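Local structure of copper-containing nitrite reductase (Thermus scotoductus, 6HBE) at residues Y157-E162 and Y203-G208; M179-N184 and V292-V297. The protein probably catalyses the reduction of nitrite to nitric oxide, a step of denitrification, as a three-domain copper enzyme that assembles into a homotrimer. All blocks are in the same frame, centred on the assembly; numbering follows the deposited sequence.

Contact 1: residues Y157-E162 and Y203-G208; sequences YIIQSE and YFLNVG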
loop_
_atom_site.group_PDB
_atom_site.type_symbol
_atom_site.label_atom_id
_atom_site.label_comp_id
_atom_site.label_asym_id
_atom_site.label_seq_id
_atom_site.Cartn_x
_atom_site.Cartn_y
_atom_site.Cartn_z
ATOM N N TYR C 157 5.380 6.694 25.549
ATOM C CA TYR C 157 6.031 7.133 24.299
ATOM C C TYR C 157 6.176 5.921 23.382
ATOM O O TYR C 157 6.827 4.911 23.757
ATOM C CB TYR C 157 7.378 7.777 24.599
ATOM C CG TYR C 157 7.357 9.008 25.518
ATOM C CD1 TYR C 157 7.492 8.868 26.906
ATOM C CD2 TYR C 157 7.327 10.286 25.012
ATOM C CE1 TYR C 157 7.544 9.964 27.756
ATOM C CE2 TYR C 157 7.391 11.393 25.848
ATOM C CZ TYR C 157 7.491 11.216 27.240
ATOM O OH TYR C 157 7.541 12.293 28.107
ATOM N N ILE C 158 5.557 5.998 22.193
ATOM C CA ILE C 158 5.454 4.841 21.287
ATOM C C ILE C 158 5.889 5.187 19.841
ATOM O O ILE C 158 5.338 6.108 19.246
ATOM C CB ILE C 158 3.971 4.354 21.203
ATOM C CG1 ILE C 158 3.396 3.991 22.590
ATOM C CG2 ILE C 158 3.847 3.148 20.262
ATOM C CD1 ILE C 158 3.881 2.660 23.113
ATOM N N ILE C 159 6.811 4.408 19.277
ATOM C CA ILE C 159 7.113 4.445 17.833
ATOM C C ILE C 159 6.580 3.185 17.195
ATOM O O ILE C 159 6.778 2.096 17.746
ATOM C CB ILE C 159 8.628 4.577 17.552
ATOM C CG1 ILE C 159 9.050 6.043 17.744
ATOM C CG2 ILE C 159 8.999 4.091 16.158
ATOM C CD1 ILE C 159 10.555 6.294 17.747
ATOM N N GLN C 160 5.900 3.356 16.060
ATOM C CA GLN C 160 5.606 2.277 15.137
ATOM C C GLN C 160 6.610 2.255 14.000
ATOM O O GLN C 160 6.840 3.286 13.387
ATOM C CB GLN C 160 4.171 2.408 14.574
ATOM C CG GLN C 160 3.779 1.216 13.698
ATOM C CD GLN C 160 2.344 1.304 13.169
ATOM O OE1 GLN C 160 1.383 1.584 13.917
ATOM N NE2 GLN C 160 2.196 1.097 11.858
ATOM N N SER C 161 7.131 1.077 13.653
ATOM C CA SER C 161 8.127 0.967 12.574
ATOM C C SER C 161 8.073 -0.410 11.922
ATOM O O SER C 161 7.560 -1.370 12.511
ATOM C CB SER C 161 9.552 1.252 13.098
ATOM O OG SER C 161 10.018 0.231 13.978
ATOM N N GLU C 162 8.621 -0.485 10.705
ATOM C CA GLU C 162 8.602 -1.675 9.846
ATOM C C GLU C 162 9.988 -2.281 9.712
ATOM O O GLU C 162 10.979 -1.569 9.828
ATOM C CB GLU C 162 8.097 -1.287 8.423
ATOM C CG GLU C 162 6.693 -0.671 8.387
ATOM C CD GLU C 162 6.496 0.421 7.338
ATOM O OE1 GLU C 162 7.223 0.471 6.273
ATOM O OE2 GLU C 162 5.606 1.303 7.613
ATOM N N TYR C 203 2.402 9.726 23.456
ATOM C CA TYR C 203 3.196 10.444 22.452
ATOM C C TYR C 203 3.475 9.395 21.365
ATOM O O TYR C 203 4.252 8.460 21.599
ATOM C CB TYR C 203 4.489 10.966 23.080
ATOM C CG TYR C 203 4.311 11.991 24.211
ATOM C CD1 TYR C 203 3.963 11.585 25.511
ATOM C CD2 TYR C 203 4.529 13.345 23.989
ATOM C CE1 TYR C 203 3.819 12.509 26.546
ATOM C CE2 TYR C 203 4.382 14.292 25.013
ATOM C CZ TYR C 203 4.013 13.863 26.292
ATOM O OH TYR C 203 3.871 14.764 27.330
ATOM N N PHE C 204 2.836 9.546 20.197
ATOM C CA PHE C 204 2.879 8.517 19.130
ATOM C C PHE C 204 3.540 9.056 17.867
ATOM O O PHE C 204 3.119 10.101 17.365
ATOM C CB PHE C 204 1.457 8.062 18.791
ATOM C CG PHE C 204 1.388 7.075 17.634
ATOM C CD1 PHE C 204 2.057 5.877 17.706
ATOM C CD2 PHE C 204 0.603 7.331 16.518
ATOM C CE1 PHE C 204 2.007 4.963 16.673
ATOM C CE2 PHE C 204 0.515 6.392 15.488
ATOM C CZ PHE C 204 1.249 5.223 15.563
ATOM N N LEU C 205 4.532 8.325 17.334
ATOM C CA LEU C 205 5.167 8.664 16.064
ATOM C C LEU C 205 5.166 7.427 15.190
ATOM O O LEU C 205 5.699 6.382 15.582
ATOM C CB LEU C 205 6.613 9.150 16.297
ATOM C CG LEU C 205 7.543 9.336 15.080
ATOM C CD1 LEU C 205 7.056 10.416 14.165
ATOM C CD2 LEU C 205 8.980 9.616 15.471
ATOM N N ASN C 206 4.595 7.547 13.990
ATOM C CA ASN C 206 4.703 6.460 12.972
ATOM C C ASN C 206 5.908 6.801 12.113
ATOM O O ASN C 206 5.830 7.749 11.314
ATOM C CB ASN C 206 3.445 6.346 12.064
ATOM C CG ASN C 206 3.554 5.236 11.032
ATOM O OD1 ASN C 206 4.433 4.352 11.120
ATOM N ND2 ASN C 206 2.671 5.276 10.004
ATOM N N VAL C 207 6.992 6.042 12.220
ATOM C CA VAL C 207 8.160 6.325 11.364
ATOM C C VAL C 207 8.013 5.682 9.963
ATOM O O VAL C 207 8.731 6.033 9.044
ATOM C CB VAL C 207 9.534 5.920 11.952
ATOM C CG1 VAL C 207 9.777 6.514 13.325
ATOM C CG2 VAL C 207 9.754 4.426 11.945
ATOM N N GLY C 208 7.088 4.757 9.809
ATOM C CA GLY C 208 6.950 4.046 8.545
ATOM C C GLY C 208 8.089 3.017 8.374
ATOM O O GLY C 208 8.294 2.193 9.272
HETATM O O HOH W 1 4.655 1.613 10.298
#

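Contact 2: residues M179-N184 and V292-V297; sequences MFNGRN and VRAEGV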
loop_
_atom_site.group_PDB
_atom_site.type_symbol
_atom_site.label_atom_id
_atom_site.label_comp_id
_atom_site.label_asym_id
_atom_site.label_seq_id
_atom_site.Cartn_x
_atom_site.Cartn_y
_atom_site.Cartn_z
ATOM N N MET C 179 5.922 -3.129 14.185
ATOM C CA MET C 179 6.119 -3.241 15.672
ATOM C C MET C 179 6.093 -1.925 16.420
ATOM O O MET C 179 6.386 -0.877 15.829
ATOM C CB MET C 179 7.429 -4.007 16.000
ATOM C CG MET C 179 8.730 -3.382 15.546
ATOM S SD MET C 179 10.117 -4.581 15.407
ATOM C CE MET C 179 9.736 -5.209 13.789
ATOM N N PHE C 180 5.729 -1.992 17.717
ATOM C CA PHE C 180 5.804 -0.824 18.623
ATOM C C PHE C 180 7.130 -0.961 19.417
ATOM O O PHE C 180 7.430 -2.028 20.001
ATOM C CB PHE C 180 4.629 -0.747 19.622
ATOM C CG PHE C 180 3.248 -0.609 19.004
ATOM C CD1 PHE C 180 3.000 0.243 17.908
ATOM C CD2 PHE C 180 2.159 -1.297 19.546
ATOM C CE1 PHE C 180 1.716 0.374 17.375
ATOM C CE2 PHE C 180 0.884 -1.163 19.009
ATOM C CZ PHE C 180 0.664 -0.339 17.915
ATOM N N ASN C 181 7.901 0.117 19.455
ATOM C CA ASN C 181 9.193 0.155 20.169
ATOM C C ASN C 181 10.136 -1.059 19.914
ATOM O O ASN C 181 10.746 -1.613 20.827
ATOM C CB ASN C 181 8.909 0.425 21.650
ATOM C CG ASN C 181 8.352 1.820 21.859
ATOM O OD1 ASN C 181 8.449 2.664 20.959
ATOM N ND2 ASN C 181 7.755 2.075 23.021
ATOM N N GLY C 182 10.244 -1.453 18.648
ATOM C CA GLY C 182 11.335 -2.351 18.184
ATOM C C GLY C 182 11.232 -3.839 18.413
ATOM O O GLY C 182 12.206 -4.557 18.195
ATOM N N ARG C 183 10.076 -4.341 18.839
ATOM C CA ARG C 183 9.920 -5.787 19.069
ATOM C C ARG C 183 8.450 -6.219 18.888
ATOM O O ARG C 183 7.549 -5.589 19.431
ATOM C CB ARG C 183 10.420 -6.131 20.472
ATOM C CG ARG C 183 10.517 -7.625 20.776
ATOM C CD ARG C 183 11.232 -7.832 22.118
ATOM N NE ARG C 183 11.137 -9.183 22.680
ATOM C CZ ARG C 183 12.043 -10.159 22.537
ATOM N NH1 ARG C 183 13.141 -9.997 21.789
ATOM N NH2 ARG C 183 11.846 -11.327 23.140
ATOM N N ASN C 184 8.241 -7.290 18.120
ATOM C CA ASN C 184 6.918 -7.817 17.811
ATOM C C ASN C 184 6.136 -8.134 19.080
ATOM O O ASN C 184 6.634 -8.852 19.941
ATOM C CB ASN C 184 7.045 -9.113 16.991
ATOM C CG ASN C 184 7.597 -8.886 15.591
ATOM O OD1 ASN C 184 7.686 -7.768 15.111
ATOM N ND2 ASN C 184 7.992 -9.969 14.943
ATOM N N VAL C 292 7.096 4.697 29.851
ATOM C CA VAL C 292 7.423 3.797 28.737
ATOM C C VAL C 292 8.139 4.663 27.700
ATOM O O VAL C 292 7.534 5.588 27.145
ATOM C CB VAL C 292 6.164 3.134 28.160
ATOM C CG1 VAL C 292 6.485 2.303 26.903
ATOM C CG2 VAL C 292 5.539 2.228 29.219
ATOM N N ARG C 293 9.428 4.401 27.505
ATOM C CA ARG C 293 10.267 5.145 26.552
ATOM C C ARG C 293 10.186 4.529 25.128
ATOM O O ARG C 293 10.115 3.279 24.944
ATOM C CB ARG C 293 11.735 5.150 27.030
ATOM C CG ARG C 293 11.949 5.712 28.439
ATOM C CD ARG C 293 13.379 5.514 28.944
ATOM N NE ARG C 293 14.311 6.282 28.129
ATOM C CZ ARG C 293 14.475 7.604 28.153
ATOM N NH1 ARG C 293 13.850 8.376 29.027
ATOM N NH2 ARG C 293 15.343 8.154 27.302
ATOM N N ALA C 294 10.333 5.385 24.124
ATOM C CA ALA C 294 10.212 4.951 22.727
ATOM C C ALA C 294 11.560 4.501 22.201
ATOM O O ALA C 294 12.110 5.116 21.268
ATOM C CB ALA C 294 9.641 6.060 21.893
ATOM N N GLU C 295 12.049 3.380 22.751
ATOM C CA GLU C 295 13.423 2.900 22.549
ATOM C C GLU C 295 13.381 1.399 22.403
ATOM O O GLU C 295 12.638 0.709 23.135
ATOM C CB GLU C 295 14.323 3.273 23.745
ATOM C CG GLU C 295 14.569 4.768 23.903
ATOM C CD GLU C 295 15.321 5.184 25.166
ATOM O OE1 GLU C 295 15.385 4.401 26.148
ATOM O OE2 GLU C 295 15.778 6.368 25.227
ATOM N N GLY C 296 14.139 0.893 21.450
ATOM C CA GLY C 296 14.298 -0.555 21.239
ATOM C C GLY C 296 15.059 -1.247 22.368
ATOM O O GLY C 296 15.688 -0.596 23.191
ATOM N N VAL C 297 15.017 -2.576 22.368
ATOM C CA VAL C 297 15.831 -3.398 23.267
ATOM C C VAL C 297 17.282 -3.325 22.745
ATOM O O VAL C 297 17.495 -3.469 21.527
ATOM C CB VAL C 297 15.402 -4.883 23.232
ATOM C CG1 VAL C 297 16.271 -5.728 24.173
ATOM C CG2 VAL C 297 13.916 -5.043 23.587
HETATM O O HOH W 2 14.458 -4.478 19.703
#

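Contact 1: residues Y157-E162 and Y203-G208
Tyr203 and Tyr157 face each other in a parallel strand pair, in a mixed sheet of the second cupredoxin domain where strand 199-208 lies between 154-163 and 248-254. The two phenols lie side by side in an offset stack, centroids 4.5 Å apart and planes 19° from each other; CE2 of Tyr157 sits over the rim of the Tyr203 ring. In both residues CG is anti to the carbonyl carbon (chi1 -59° for Tyr157 and -63° for Tyr203), which sends the rings off in the same direction. The hydroxyl of Tyr203 is hydrogen-bonded to Glu137, and both rings pack on Val135 of strand 131-137. Tyr203 O accepts from Ile158 N (2.8 Å).

Phe204 is on the other face of the sheet. Its CD1 approaches Ile158 CG2 at 4.1 Å, while CE1 meets the CB of Gln160. Leu205 is gripped by two backbone bonds, its N giving to Ile158 O and its O accepting from Gln160 N; its CB is touched by Ile159 CG1, and its side chain reaches Val110 and Met112 of strand 109-114. Asn206 turns back to the face of Phe204, where ND2 is held by the carbonyls of Ala243 and Leu211, and OD1 closes an Asx turn by accepting from Gly208 N (3.0 Å).

Val207 N binds Gln160 O. The CG2 of Val207 presses on Ser161 CB at 3.4 Å, tighter than usual, and CG1 touches Ile159 CG2. Gly208 has a positive phi; its O takes a weak bond from Glu162 N. The bent side chain of Glu162 lays its carboxylate against Gly208 C, with OE1 tied to Tyr164 OH and Asn210 N, OE2 to Leu211 N. Gln160 OE1 is bonded to Ser213 OG. A water accepts from Gln160 NE2 (3.0 Å) and donates to Glu162 OE2 and Asn206 OD1, both at 2.9 Å.

Contact 2: residues M179-N184 and V292-V297
The carboxamide of Asn181 lies against the backbone at Ala294: OD1 is 3.4 Å from Ala294 CA, and ND2 is 3.3 Å from Arg293 O at an angle too poor for a hydrogen bond. The amide bonds instead to strand 154-163, OD1 accepting from Ile159 N and ND2 giving to Tyr157 O; ND2 is also hydrogen-bonded to the hydroxyl of Tyr187 in helix 186-189. CG anti to the carbonyl carbon (chi1 -67°) brings the group there. The second flat group, the guanidinium of Arg293, is met at its edge by Glu295 OE1, nearly in plane with NE (2.9 Å), while NH2 reaches Glu295 OE2 at 2.8 Å in a side-on salt bridge that is internal to 292-297.

Asn181 and Gly182 are the central residues of a type I' beta turn from Phe180 to Arg183, which leaves the edge strand 177-180 of the sheet and packs on the irregular linker 292-297, where Ala294 centres an inverse gamma turn. Arg186 NH1 donates to both Asn181 O and Glu295 O, joining the two loops through one side-chain nitrogen. A water likewise spans them, donating to Gly182 O (2.7 Å) and accepting a weak bond from Val297 N. Farther out, the extended chain of Arg183 crosses Val297 with Arg183 CD 4.1 Å from Val297 CG2, and Arg183 NH1 is bound to Glu34 O.

Contacts 1 and 2 have centres 9 Å apart and share strand 154-163. This strand pairs with 203-208 in contact 1, and on its other side Ile159 O meets Asn181 N at 2.8 Å, in a probable hydrogen bond. The 292-297 loop of contact 2 meets the same strand at Tyr157: Val292 O is 2.9 Å from Tyr157 N, again probably bonded, and Ala294 CB packs on Tyr157 O. The two contacts approach different metals. In contact 1 the side chain of Val207 lies about 9 Å from a bound copper and about 7 Å from that of the copper ligand His114, whereas in contact 2 the side chain of Arg183 is about 7 Å from a calcium ion.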